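Local coordinates for protein dihydrodipicolinate synthase (Rhodopseudomonas palustris, PDB 3DZ1) that probably catalyses the condensation that forms 4-hydroxy-tetrahydrodipicolinate in lysine biosynthesis, as a TIM-barrel member of the DapA family, at residues Ile252-Gln257 / Asp289-Glu294. Numbering follows the deposited sequence.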
loop_
_atom_site.group_PDB
_atom_site.type_symbol
_atom_site.label_atom_id
_atom_site.label_comp_id
_atom_site.label_asym_id
_atom_site.label_seq_id
_atom_site.Cartn_x
_atom_site.Cartn_y
_atom_site.Cartn_z
ATOM N N ILE A 252 -19.784 -19.820 5.388
ATOM C CA ILE A 252 -18.344 -19.692 5.228
ATOM C C ILE A 252 -18.035 -18.300 4.676
ATOM O O ILE A 252 -17.145 -17.605 5.173
ATOM C CB ILE A 252 -17.791 -20.756 4.246
ATOM C CG1 ILE A 252 -17.796 -22.128 4.923
ATOM C CG2 ILE A 252 -16.389 -20.364 3.772
ATOM C CD1 ILE A 252 -17.446 -23.284 3.998
ATOM N N ARG A 253 -18.773 -17.881 3.652
ATOM C CA ARG A 253 -18.515 -16.569 3.070
ATOM C C ARG A 253 -18.932 -15.417 3.976
ATOM O O ARG A 253 -18.311 -14.356 3.944
ATOM C CB ARG A 253 -19.173 -16.437 1.686
ATOM C CG ARG A 253 -20.668 -16.506 1.669
ATOM C CD ARG A 253 -21.321 -15.152 1.939
ATOM N NE ARG A 253 -22.669 -15.378 2.431
ATOM C CZ ARG A 253 -23.771 -14.830 1.934
ATOM N NH1 ARG A 253 -23.706 -13.993 0.909
ATOM N NH2 ARG A 253 -24.944 -15.144 2.464
ATOM N N TYR A 254 -19.962 -15.616 4.792
ATOM C CA TYR A 254 -20.395 -14.548 5.695
ATOM C C TYR A 254 -19.306 -14.307 6.742
ATOM O O TYR A 254 -19.001 -13.163 7.083
ATOM C CB TYR A 254 -21.710 -14.911 6.399
ATOM C CG TYR A 254 -22.410 -13.711 7.010
ATOM C CD1 TYR A 254 -23.396 -13.021 6.307
ATOM C CD2 TYR A 254 -22.048 -13.234 8.274
ATOM C CE1 TYR A 254 -24.007 -11.883 6.847
ATOM C CE2 TYR A 254 -22.647 -12.100 8.818
ATOM C CZ TYR A 254 -23.625 -11.429 8.100
ATOM O OH TYR A 254 -24.208 -10.298 8.629
ATOM N N GLU A 255 -18.718 -15.392 7.240
ATOM C CA GLU A 255 -17.664 -15.308 8.250
ATOM C C GLU A 255 -16.360 -14.802 7.636
ATOM O O GLU A 255 -15.488 -14.284 8.338
ATOM C CB GLU A 255 -17.423 -16.685 8.878
ATOM C CG GLU A 255 -16.543 -16.655 10.117
ATOM C CD GLU A 255 -16.087 -18.038 10.551
ATOM O OE1 GLU A 255 -16.948 -18.893 10.830
ATOM O OE2 GLU A 255 -14.862 -18.268 10.615
ATOM N N HIS A 256 -16.235 -14.974 6.323
ATOM C CA HIS A 256 -15.049 -14.553 5.582
ATOM C C HIS A 256 -15.073 -13.055 5.283
ATOM O O HIS A 256 -14.890 -12.637 4.143
ATOM C CB HIS A 256 -14.958 -15.343 4.271
ATOM C CG HIS A 256 -13.721 -15.068 3.474
ATOM N ND1 HIS A 256 -12.455 -15.341 3.944
ATOM C CD2 HIS A 256 -13.557 -14.557 2.230
ATOM C CE1 HIS A 256 -11.565 -15.012 3.025
ATOM N NE2 HIS A 256 -12.206 -14.533 1.975
ATOM N N GLN A 257 -15.328 -12.251 6.304
ATOM C CA GLN A 257 -15.342 -10.803 6.150
ATOM C C GLN A 257 -14.335 -10.235 7.137
ATOM O O GLN A 257 -14.342 -10.601 8.309
ATOM C CB GLN A 257 -16.731 -10.235 6.455
ATOM C CG GLN A 257 -17.750 -10.430 5.357
ATOM C CD GLN A 257 -19.100 -9.840 5.721
ATOM O OE1 GLN A 257 -19.813 -10.372 6.576
ATOM N NE2 GLN A 257 -19.451 -8.730 5.084
ATOM N N ASP A 289 -27.495 -6.248 15.985
ATOM C CA ASP A 289 -28.660 -7.117 16.146
ATOM C C ASP A 289 -29.034 -7.745 14.801
ATOM O O ASP A 289 -29.354 -8.929 14.718
ATOM C CB ASP A 289 -29.852 -6.308 16.677
ATOM C CG ASP A 289 -31.033 -7.184 17.057
ATOM O OD1 ASP A 289 -31.010 -7.774 18.157
ATOM O OD2 ASP A 289 -31.985 -7.290 16.252
ATOM N N THR A 290 -28.982 -6.942 13.742
ATOM C CA THR A 290 -29.323 -7.423 12.407
ATOM C C THR A 290 -28.343 -8.475 11.895
ATOM O O THR A 290 -28.758 -9.498 11.359
ATOM C CB THR A 290 -29.392 -6.251 11.415
ATOM O OG1 THR A 290 -30.463 -5.381 11.802
ATOM C CG2 THR A 290 -29.645 -6.746 10.005
ATOM N N ALA A 291 -27.048 -8.225 12.057
ATOM C CA ALA A 291 -26.039 -9.181 11.614
ATOM C C ALA A 291 -26.240 -10.509 12.347
ATOM O O ALA A 291 -26.107 -11.580 11.754
ATOM C CB ALA A 291 -24.638 -8.632 11.876
ATOM N N ARG A 292 -26.570 -10.437 13.635
ATOM C CA ARG A 292 -26.803 -11.646 14.416
ATOM C C ARG A 292 -27.974 -12.425 13.830
ATOM O O ARG A 292 -27.916 -13.646 13.720
ATOM C CB ARG A 292 -27.090 -11.312 15.889
ATOM C CG ARG A 292 -25.915 -10.694 16.637
ATOM C CD ARG A 292 -26.095 -10.809 18.148
ATOM N NE ARG A 292 -27.283 -10.109 18.641
ATOM C CZ ARG A 292 -27.331 -8.806 18.903
ATOM N NH1 ARG A 292 -26.257 -8.051 18.720
ATOM N NH2 ARG A 292 -28.450 -8.258 19.361
ATOM N N GLU A 293 -29.034 -11.716 13.450
ATOM C CA GLU A 293 -30.210 -12.358 12.864
ATOM C C GLU A 293 -29.829 -13.028 11.544
ATOM O O GLU A 293 -30.246 -14.153 11.263
ATOM C CB GLU A 293 -31.315 -11.323 12.612
ATOM C CG GLU A 293 -32.668 -11.906 12.192
ATOM C CD GLU A 293 -32.660 -12.530 10.806
ATOM O OE1 GLU A 293 -31.998 -11.972 9.912
ATOM O OE2 GLU A 293 -33.330 -13.566 10.601
ATOM N N GLU A 294 -29.039 -12.330 10.735
ATOM C CA GLU A 294 -28.612 -12.871 9.448
ATOM C C GLU A 294 -27.800 -14.146 9.652
ATOM O O GLU A 294 -27.978 -15.120 8.924
ATOM C CB GLU A 294 -27.799 -11.828 8.675
ATOM C CG GLU A 294 -28.571 -10.529 8.436
ATOM C CD GLU A 294 -27.748 -9.460 7.750
ATOM O OE1 GLU A 294 -26.559 -9.314 8.093
ATOM O OE2 GLU A 294 -28.296 -8.751 6.879
#
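Tyr254 reaches from the last turn of helix 238-255 to Glu294 on helix 289-301, its hydroxyl donating a hydrogen bond to the carboxylate (OH to OE1, 2.6 Å). The hydroxyl approaches OE1 nearly in line with the C-O bond of the carboxylate, and OE1 lies at the edge of the ring, near its plane; the ring and carboxylate planes are 84° apart. Ala291, one turn earlier, adds its methyl, with CB 3.7 Å from Tyr254 OH; a methyl is small enough to sit beside the phenol oxygen. Tyrosine suits the span because its long phenol bridges the 9.2 Å between the Tyr254 and Glu294 CA atoms and ends in a hydroxyl; CG anti to the backbone N (chi1 -163°) directs the ring that way. The ring also packs on Val264, Val295 and Leu298. Glu294's extended chain carries the carboxylate out from its helix, and two oxygens let glutamate take the phenol on OE1 and Arg211 of the second subunit on OE2, a salt bridge. A phenylalanine in place of Tyr254 would probably keep much of the ring packing but cost OE1 the phenol hydrogen bond. The buried carboxylate thus couples two C-terminal helices outside the barrel to the subunit interface, and both phenol and arginine probably help stabilise its negative charge.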